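Protein yxeP (Bacillus subtilis, PDB 1YSJ) probably catalyses the deacetylation of N-acetylcysteine to cysteine and acetate, using two divalent metal cations per subunit, as a peptidase of the M20 family. Local coordinates at residues A[26-29]-A[30-34]; A[124-127]-A[128-132]; A[139-142]-A[143-146]. The protein carries 1 engineered substitution. One frame throughout, in Å; residues are numbered along the deposited sequence.

Interaction 1: residues A[26-29]-A[30-34]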
loop_
_atom_site.group_PDB
_atom_site.type_symbol
_atom_site.label_atom_id
_atom_site.label_comp_id
_atom_site.label_asym_id
_atom_site.label_seq_id
_atom_site.Cartn_x
_atom_site.Cartn_y
_atom_site.Cartn_z
ATOM N N ALA A 26 2.838 -44.188 42.209
ATOM C CA ALA A 26 2.260 -43.014 41.491
ATOM C C ALA A 26 2.767 -42.946 40.047
ATOM O O ALA A 26 3.498 -42.024 39.666
ATOM C CB ALA A 26 2.563 -41.717 42.248
ATOM N N ASP A 27 2.379 -43.941 39.253
ATOM C CA ASP A 27 2.754 -44.007 37.844
ATOM C C ASP A 27 1.577 -43.593 36.965
ATOM O O ASP A 27 1.608 -42.527 36.339
ATOM C CB ASP A 27 3.251 -45.414 37.482
ATOM C CG ASP A 27 3.621 -45.554 36.009
ATOM O OD1 ASP A 27 4.165 -44.593 35.420
ATOM O OD2 ASP A 27 3.374 -46.641 35.442
ATOM N N LYS A 28 0.541 -44.432 36.929
ATOM C CA LYS A 28 -0.644 -44.156 36.120
ATOM C C LYS A 28 -1.499 -43.049 36.736
ATOM O O LYS A 28 -2.096 -42.249 36.016
ATOM C CB LYS A 28 -1.467 -45.427 35.908
ATOM C CG LYS A 28 -2.396 -45.371 34.697
ATOM C CD LYS A 28 -3.008 -46.734 34.393
ATOM C CE LYS A 28 -1.987 -47.699 33.798
ATOM N NZ LYS A 28 -2.564 -49.052 33.586
ATOM N N ALA A 29 -1.541 -43.006 38.068
ATOM C CA ALA A 29 -2.284 -41.979 38.796
ATOM C C ALA A 29 -1.689 -40.586 38.587
ATOM O O ALA A 29 -2.427 -39.614 38.409
ATOM C CB ALA A 29 -2.352 -42.317 40.278
ATOM N N PHE A 30 -0.360 -40.501 38.606
ATOM C CA PHE A 30 0.346 -39.239 38.382
ATOM C C PHE A 30 0.240 -38.780 36.931
ATOM O O PHE A 30 0.105 -37.586 36.674
ATOM C CB PHE A 30 1.815 -39.336 38.808
ATOM C CG PHE A 30 2.581 -38.047 38.651
ATOM C CD1 PHE A 30 2.378 -36.990 39.533
ATOM C CD2 PHE A 30 3.505 -37.891 37.618
ATOM C CE1 PHE A 30 3.084 -35.790 39.390
ATOM C CE2 PHE A 30 4.216 -36.691 37.466
ATOM C CZ PHE A 30 4.004 -35.641 38.354
ATOM N N HIS A 31 0.296 -39.727 35.995
ATOM C CA HIS A 31 0.195 -39.410 34.568
ATOM C C HIS A 31 -1.189 -38.869 34.195
ATOM O O HIS A 31 -1.290 -37.834 33.534
ATOM C CB HIS A 31 0.578 -40.616 33.700
ATOM C CG HIS A 31 0.608 -40.324 32.230
ATOM N ND1 HIS A 31 1.065 -39.128 31.714
ATOM C CD2 HIS A 31 0.253 -41.081 31.163
ATOM C CE1 HIS A 31 0.980 -39.156 30.395
ATOM N NE2 HIS A 31 0.490 -40.330 30.036
ATOM N N THR A 32 -2.239 -39.567 34.633
ATOM C CA THR A 32 -3.631 -39.125 34.458
ATOM C C THR A 32 -3.852 -37.724 35.041
ATOM O O THR A 32 -4.584 -36.911 34.473
ATOM C CB THR A 32 -4.620 -40.133 35.098
ATOM O OG1 THR A 32 -4.488 -41.403 34.448
ATOM C CG2 THR A 32 -6.066 -39.660 34.971
ATOM N N ARG A 33 -3.198 -37.453 36.168
ATOM C CA ARG A 33 -3.237 -36.143 36.811
ATOM C C ARG A 33 -2.598 -35.063 35.931
ATOM O O ARG A 33 -3.044 -33.914 35.932
ATOM C CB ARG A 33 -2.539 -36.214 38.171
ATOM C CG ARG A 33 -2.653 -34.959 39.014
ATOM C CD ARG A 33 -1.897 -35.111 40.320
ATOM N NE ARG A 33 -2.138 -33.975 41.202
ATOM C CZ ARG A 33 -1.710 -33.889 42.457
ATOM N NH1 ARG A 33 -1.011 -34.878 42.998
ATOM N NH2 ARG A 33 -1.990 -32.809 43.172
ATOM N N LEU A 34 -1.560 -35.439 35.185
ATOM C CA LEU A 34 -0.917 -34.532 34.231
ATOM C C LEU A 34 -1.791 -34.308 32.998
ATOM O O LEU A 34 -1.921 -33.183 32.519
ATOM C CB LEU A 34 0.449 -35.076 33.798
ATOM C CG LEU A 34 1.585 -35.177 34.820
ATOM C CD1 LEU A 34 2.813 -35.779 34.161
ATOM C CD2 LEU A 34 1.913 -33.813 35.396
#

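Interaction 2: residues A[124-127]-A[128-132]. With NI (nickel (II) ion), chain C.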
loop_
_atom_site.group_PDB
_atom_site.type_symbol
_atom_site.label_atom_id
_atom_site.label_comp_id
_atom_site.label_asym_id
_atom_site.label_seq_id
_atom_site.Cartn_x
_atom_site.Cartn_y
_atom_site.Cartn_z
ATOM N N HIS A 124 1.099 -24.825 24.676
ATOM C CA HIS A 124 1.475 -24.178 25.937
ATOM C C HIS A 124 0.746 -24.781 27.135
ATOM O O HIS A 124 1.235 -24.717 28.273
ATOM C CB HIS A 124 1.232 -22.672 25.855
ATOM C CG HIS A 124 2.115 -21.971 24.866
ATOM N ND1 HIS A 124 2.227 -20.597 24.813
ATOM C CD2 HIS A 124 2.935 -22.452 23.900
ATOM C CE1 HIS A 124 3.065 -20.263 23.847
ATOM N NE2 HIS A 124 3.511 -21.370 23.280
ATOM N N ASP A 125 -0.428 -25.353 26.873
ATOM C CA ASP A 125 -1.130 -26.158 27.858
ATOM C C ASP A 125 -0.253 -27.353 28.270
ATOM O O ASP A 125 -0.078 -27.614 29.463
ATOM C CB ASP A 125 -2.504 -26.613 27.324
ATOM C CG ASP A 125 -2.424 -27.312 25.967
ATOM O OD1 ASP A 125 -1.499 -27.026 25.177
ATOM O OD2 ASP A 125 -3.307 -28.148 25.680
ATOM N N PHE A 126 0.311 -28.043 27.273
ATOM C CA PHE A 126 1.301 -29.102 27.489
ATOM C C PHE A 126 2.535 -28.645 28.276
ATOM O O PHE A 126 2.934 -29.317 29.228
ATOM C CB PHE A 126 1.711 -29.746 26.157
ATOM C CG PHE A 126 2.974 -30.568 26.234
ATOM C CD1 PHE A 126 2.967 -31.832 26.815
ATOM C CD2 PHE A 126 4.170 -30.077 25.712
ATOM C CE1 PHE A 126 4.132 -32.591 26.887
ATOM C CE2 PHE A 126 5.344 -30.828 25.778
ATOM C CZ PHE A 126 5.324 -32.089 26.368
ATOM N N HIS A 127 3.139 -27.523 27.881
ATOM C CA HIS A 127 4.311 -26.994 28.589
ATOM C C HIS A 127 4.001 -26.761 30.060
ATOM O O HIS A 127 4.778 -27.163 30.930
ATOM C CB HIS A 127 4.823 -25.686 27.972
ATOM C CG HIS A 127 5.219 -25.802 26.534
ATOM N ND1 HIS A 127 5.192 -24.729 25.670
ATOM C CD2 HIS A 127 5.635 -26.863 25.803
ATOM C CE1 HIS A 127 5.583 -25.123 24.471
ATOM N NE2 HIS A 127 5.852 -26.415 24.525
ATOM N N THR A 128 2.858 -26.120 30.316
ATOM C CA THR A 128 2.405 -25.797 31.667
ATOM C C THR A 128 2.199 -27.046 32.525
ATOM O O THR A 128 2.783 -27.154 33.606
ATOM C CB THR A 128 1.117 -24.925 31.634
ATOM O OG1 THR A 128 1.423 -23.658 31.034
ATOM C CG2 THR A 128 0.554 -24.701 33.038
ATOM N N ALA A 129 1.391 -27.983 32.037
ATOM C CA ALA A 129 1.121 -29.230 32.763
ATOM C C ALA A 129 2.394 -30.037 33.054
ATOM O O ALA A 129 2.546 -30.567 34.153
ATOM C CB ALA A 129 0.103 -30.079 32.021
ATOM N N SER A 130 3.302 -30.101 32.076
ATOM C CA SER A 130 4.602 -30.769 32.228
ATOM C C SER A 130 5.429 -30.189 33.363
ATOM O O SER A 130 5.932 -30.933 34.205
ATOM C CB SER A 130 5.417 -30.689 30.933
ATOM O OG SER A 130 4.857 -31.500 29.918
ATOM N N ILE A 131 5.561 -28.864 33.381
ATOM C CA ILE A 131 6.385 -28.170 34.374
ATOM C C ILE A 131 5.722 -28.156 35.765
ATOM O O ILE A 131 6.408 -28.020 36.787
ATOM C CB ILE A 131 6.803 -26.741 33.877
ATOM C CG1 ILE A 131 7.622 -26.825 32.578
ATOM C CG2 ILE A 131 7.594 -25.960 34.932
ATOM C CD1 ILE A 131 8.795 -27.808 32.613
ATOM N N ILE A 132 4.399 -28.309 35.805
ATOM C CA ILE A 132 3.718 -28.536 37.078
ATOM C C ILE A 132 4.091 -29.937 37.567
ATOM O O ILE A 132 4.383 -30.133 38.754
ATOM C CB ILE A 132 2.177 -28.378 36.982
ATOM C CG1 ILE A 132 1.797 -26.911 36.792
ATOM C CG2 ILE A 132 1.500 -28.926 38.239
ATOM C CD1 ILE A 132 0.330 -26.689 36.451
HETATM NI NI NI C . 4.780 -21.579 21.684
HETATM O O HOH W 1 5.318 -20.080 20.678
HETATM O O HOH W 2 6.264 -20.664 23.145
#

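Interaction 3: residues A[139-142]-A[143-146]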
loop_
_atom_site.group_PDB
_atom_site.type_symbol
_atom_site.label_atom_id
_atom_site.label_comp_id
_atom_site.label_asym_id
_atom_site.label_seq_id
_atom_site.Cartn_x
_atom_site.Cartn_y
_atom_site.Cartn_z
ATOM N N ASN A 139 9.194 -31.764 44.407
ATOM C CA ASN A 139 8.628 -31.574 45.742
ATOM C C ASN A 139 8.876 -32.769 46.671
ATOM O O ASN A 139 8.935 -32.610 47.892
ATOM C CB ASN A 139 7.124 -31.284 45.627
ATOM C CG ASN A 139 6.479 -30.959 46.963
ATOM O OD1 ASN A 139 6.968 -30.114 47.715
ATOM N ND2 ASN A 139 5.365 -31.627 47.261
ATOM N N GLN A 140 9.017 -33.957 46.087
ATOM C CA GLN A 140 9.279 -35.175 46.850
ATOM C C GLN A 140 10.752 -35.574 46.778
ATOM O O GLN A 140 11.119 -36.680 47.180
ATOM C CB GLN A 140 8.401 -36.337 46.359
ATOM C CG GLN A 140 6.906 -36.030 46.217
ATOM C CD GLN A 140 6.202 -35.738 47.541
ATOM O OE1 GLN A 140 5.406 -34.804 47.634
ATOM N NE2 GLN A 140 6.490 -36.538 48.566
ATOM N N ARG A 141 11.588 -34.668 46.271
ATOM C CA ARG A 141 13.019 -34.940 46.059
ATOM C C ARG A 141 13.918 -33.794 46.545
ATOM O O ARG A 141 15.023 -33.593 46.023
ATOM C CB ARG A 141 13.292 -35.222 44.576
ATOM C CG ARG A 141 12.753 -36.556 44.067
ATOM C CD ARG A 141 13.068 -36.744 42.589
ATOM N NE ARG A 141 14.497 -36.949 42.344
ATOM C CZ ARG A 141 15.066 -36.947 41.140
ATOM N NH1 ARG A 141 14.337 -36.740 40.050
ATOM N NH2 ARG A 141 16.372 -37.147 41.025
ATOM N N ARG A 142 13.441 -33.061 47.549
ATOM C CA ARG A 142 14.124 -31.867 48.069
ATOM C C ARG A 142 15.517 -32.142 48.628
ATOM O O ARG A 142 16.393 -31.280 48.552
ATOM C CB ARG A 142 13.264 -31.177 49.131
ATOM C CG ARG A 142 11.985 -30.572 48.589
ATOM C CD ARG A 142 11.064 -30.161 49.712
ATOM N NE ARG A 142 9.783 -29.663 49.214
ATOM C CZ ARG A 142 9.497 -28.380 49.014
ATOM N NH1 ARG A 142 10.402 -27.442 49.259
ATOM N NH2 ARG A 142 8.301 -28.032 48.564
ATOM N N ALA A 143 15.715 -33.337 49.182
ATOM C CA ALA A 143 17.020 -33.752 49.707
ATOM C C ALA A 143 18.087 -33.886 48.612
ATOM O O ALA A 143 19.283 -33.782 48.890
ATOM C CB ALA A 143 16.893 -35.048 50.499
ATOM N N GLU A 144 17.646 -34.115 47.375
ATOM C CA GLU A 144 18.551 -34.241 46.225
ATOM C C GLU A 144 18.958 -32.888 45.639
ATOM O O GLU A 144 19.962 -32.793 44.929
ATOM C CB GLU A 144 17.919 -35.101 45.127
ATOM C CG GLU A 144 17.731 -36.569 45.495
ATOM C CD GLU A 144 17.197 -37.400 44.335
ATOM O OE1 GLU A 144 16.106 -37.999 44.483
ATOM O OE2 GLU A 144 17.865 -37.447 43.274
ATOM N N LEU A 145 18.179 -31.849 45.932
ATOM C CA LEU A 145 18.441 -30.519 45.388
ATOM C C LEU A 145 19.509 -29.761 46.172
ATOM O O LEU A 145 19.339 -29.480 47.362
ATOM C CB LEU A 145 17.152 -29.691 45.316
ATOM C CG LEU A 145 16.018 -30.156 44.395
ATOM C CD1 LEU A 145 14.794 -29.269 44.585
ATOM C CD2 LEU A 145 16.452 -30.170 42.932
ATOM N N LYS A 146 20.605 -29.434 45.493
ATOM C CA LYS A 146 21.674 -28.631 46.084
ATOM C C LYS A 146 21.414 -27.149 45.804
ATOM O O LYS A 146 22.236 -26.444 45.212
ATOM C CB LYS A 146 23.053 -29.060 45.556
ATOM C CG LYS A 146 23.324 -30.566 45.543
ATOM C CD LYS A 146 23.442 -31.157 46.940
ATOM C CE LYS A 146 24.297 -32.426 46.938
ATOM N NZ LYS A 146 23.840 -33.442 45.941
HETATM O O HOH W 3 19.255 -30.789 49.628
#

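Interaction 1: residues A[26-29]-A[30-34]
Lys28 O takes two protons from one residue, Thr32. The backbone N of Thr32 reaches Lys28 O at 3.0 Å along a nearly straight N-H (169°), and Thr32 OG1 arrives at the same Lys28 O, also at 3.0 Å, from the opposite face of the carbonyl plane. The hydroxyl gets there because OG1 sits beside the backbone N (chi1 -62°), folded back toward the preceding turn. Either side of this pair the helical i to i+4 bonding is plainer: His31 N to Asp27 O is 3.1 Å, and Arg33 N to Ala29 O is 3.2 Å. This is the first turn of helix 28-43. Just ahead of it, Ala26 lies alongside Phe30, with Ala26 O 3.3 Å from Phe30 CB and the two CB atoms, of Ala26 and Phe30, 4.2 Å apart. Phe30 swings its CG anti to the backbone N (chi1 -178°), which carries the ring outward from the helix, with Leu34 CG 4.0 Å above the plane of the Phe30 ring, toward its rim. The ring also packs on Met136 and Leu137 of helix 124-139, while Arg33 forms a salt bridge to Glu65. Chemically, this first turn is two-sided: apolar Phe30 meets the neighbouring helix, while exposed Thr32 spends its hydroxyl proton on the carbonyl of Lys28, one turn back, which fixes the rotation of its side chain.

Interaction 2: residues A[124-127]-A[128-132]
Ser130 folds back over Phe126, and its side chain can be followed atom by atom. Its CB lies 3.3 Å from Phe126 O. At the tip, Ser130 OG gives its proton to Phe126 O at 3.0 Å, coming from above the carbonyl plane, 38° out of it. Ser130 N binds the same oxygen from the other face, so two donors of one residue hold it. With OG beside its own backbone N (chi1 -70°), the hydroxyl oxygen also stands over one face of the Phe126 ring, toward the rim, with Phe126 CE1 3.3 Å from Ser130 OG. Leu385 of helix 384-402 touches both side chains. All this is the buried opening of helix 124-139 in the metal-binding domain of an M20 peptidase, and His124, the first residue of the helix, is a ligand: its NE2 binds nickel at 2.0 Å. Cys122 and His182 join it on that ion, two waters add to the shell, and Asp99 holds His124 ND1. His124 O is gripped as well, by Thr128 N and by Thr128 OG1, each at 3.0 Å, from opposite faces. A valine in place of Thr128 would probably leave this carbonyl with the backbone N-H alone and so hold the metal ligand's main chain less firmly. Ile131 N bonds His127 O at 3.1 Å, while the His127 ring is held at both nitrogens, ND1 to Asp97 and NE2 to Asn183 N.

Interaction 3: residues A[139-142]-A[143-146]
Arg141 and Glu144 meet side-on, the guanidinium offering its NE and NH2 edge to both carboxylate oxygens, one nitrogen to each. The two flat groups are far from coplanar: their planes stand 47° apart. Both oxygens lie close to the plane of the guanidinium, yet seen from the carboxylate the nitrogens come from above its plane. Arg141 NE to Glu144 OE1 is 2.9 Å, and Arg141 NH2 to Glu144 OE2 is the shorter bond, 2.7 Å and almost straight (176°). A bend at chi3 (69°) turns the arginine head back toward the glutamate, whose own chain runs out extended beyond CG to meet it. The pair spans the connection from helix 124-139 to strand 148-154, the second half of a beta-alpha-beta crossover that starts at the adjacent parallel strand 91-97. Here the chain makes two overlapping type I beta turns, closed by Glu144 N to Arg141 O at 3.0 Å and by Leu145 N to Arg142 O at 3.2 Å. Arg141 NH1 makes a salt bridge to Glu394 of helix 384-402, so this guanidinium is held by two carboxylates that probably fix its orientation. Arg142 heads elsewhere, with its guanidinium turned edge-on to the side-chain amide of Asn139: Arg142 NH2 meets Asn139 OD1 at 2.6 Å, in the guanidinium plane and close to the line of the amide C=O, while the bonds from NE are weak. Buried Leu145 brings its CG to 3.9 Å from Arg141 O and packs on Val397 and Leu400 of helix 384-402 and on Ile83 of strand 79-84.

Interactions 2 and 3 share helix 124-139: interaction 2 is its first turns, at the nickel site, and interaction 3 is the loop leaving its far end, with centres 21 Å apart. Interaction 1 opens helix 28-43, which packs against that helix. Interactions 1 and 2 touch directly, Leu34 CD2 lying 3.5 Å from Ala129 O, though their centres are 14 Å apart. Interactions 1 and 3 come no nearer than about 8 Å between closest atoms. Helix 384-402 reaches all three, through His31, Phe126 and Leu145 among others. Only interaction 2 holds a metal ligand; the His124 side chain also comes within about 4 Å of the second nickel.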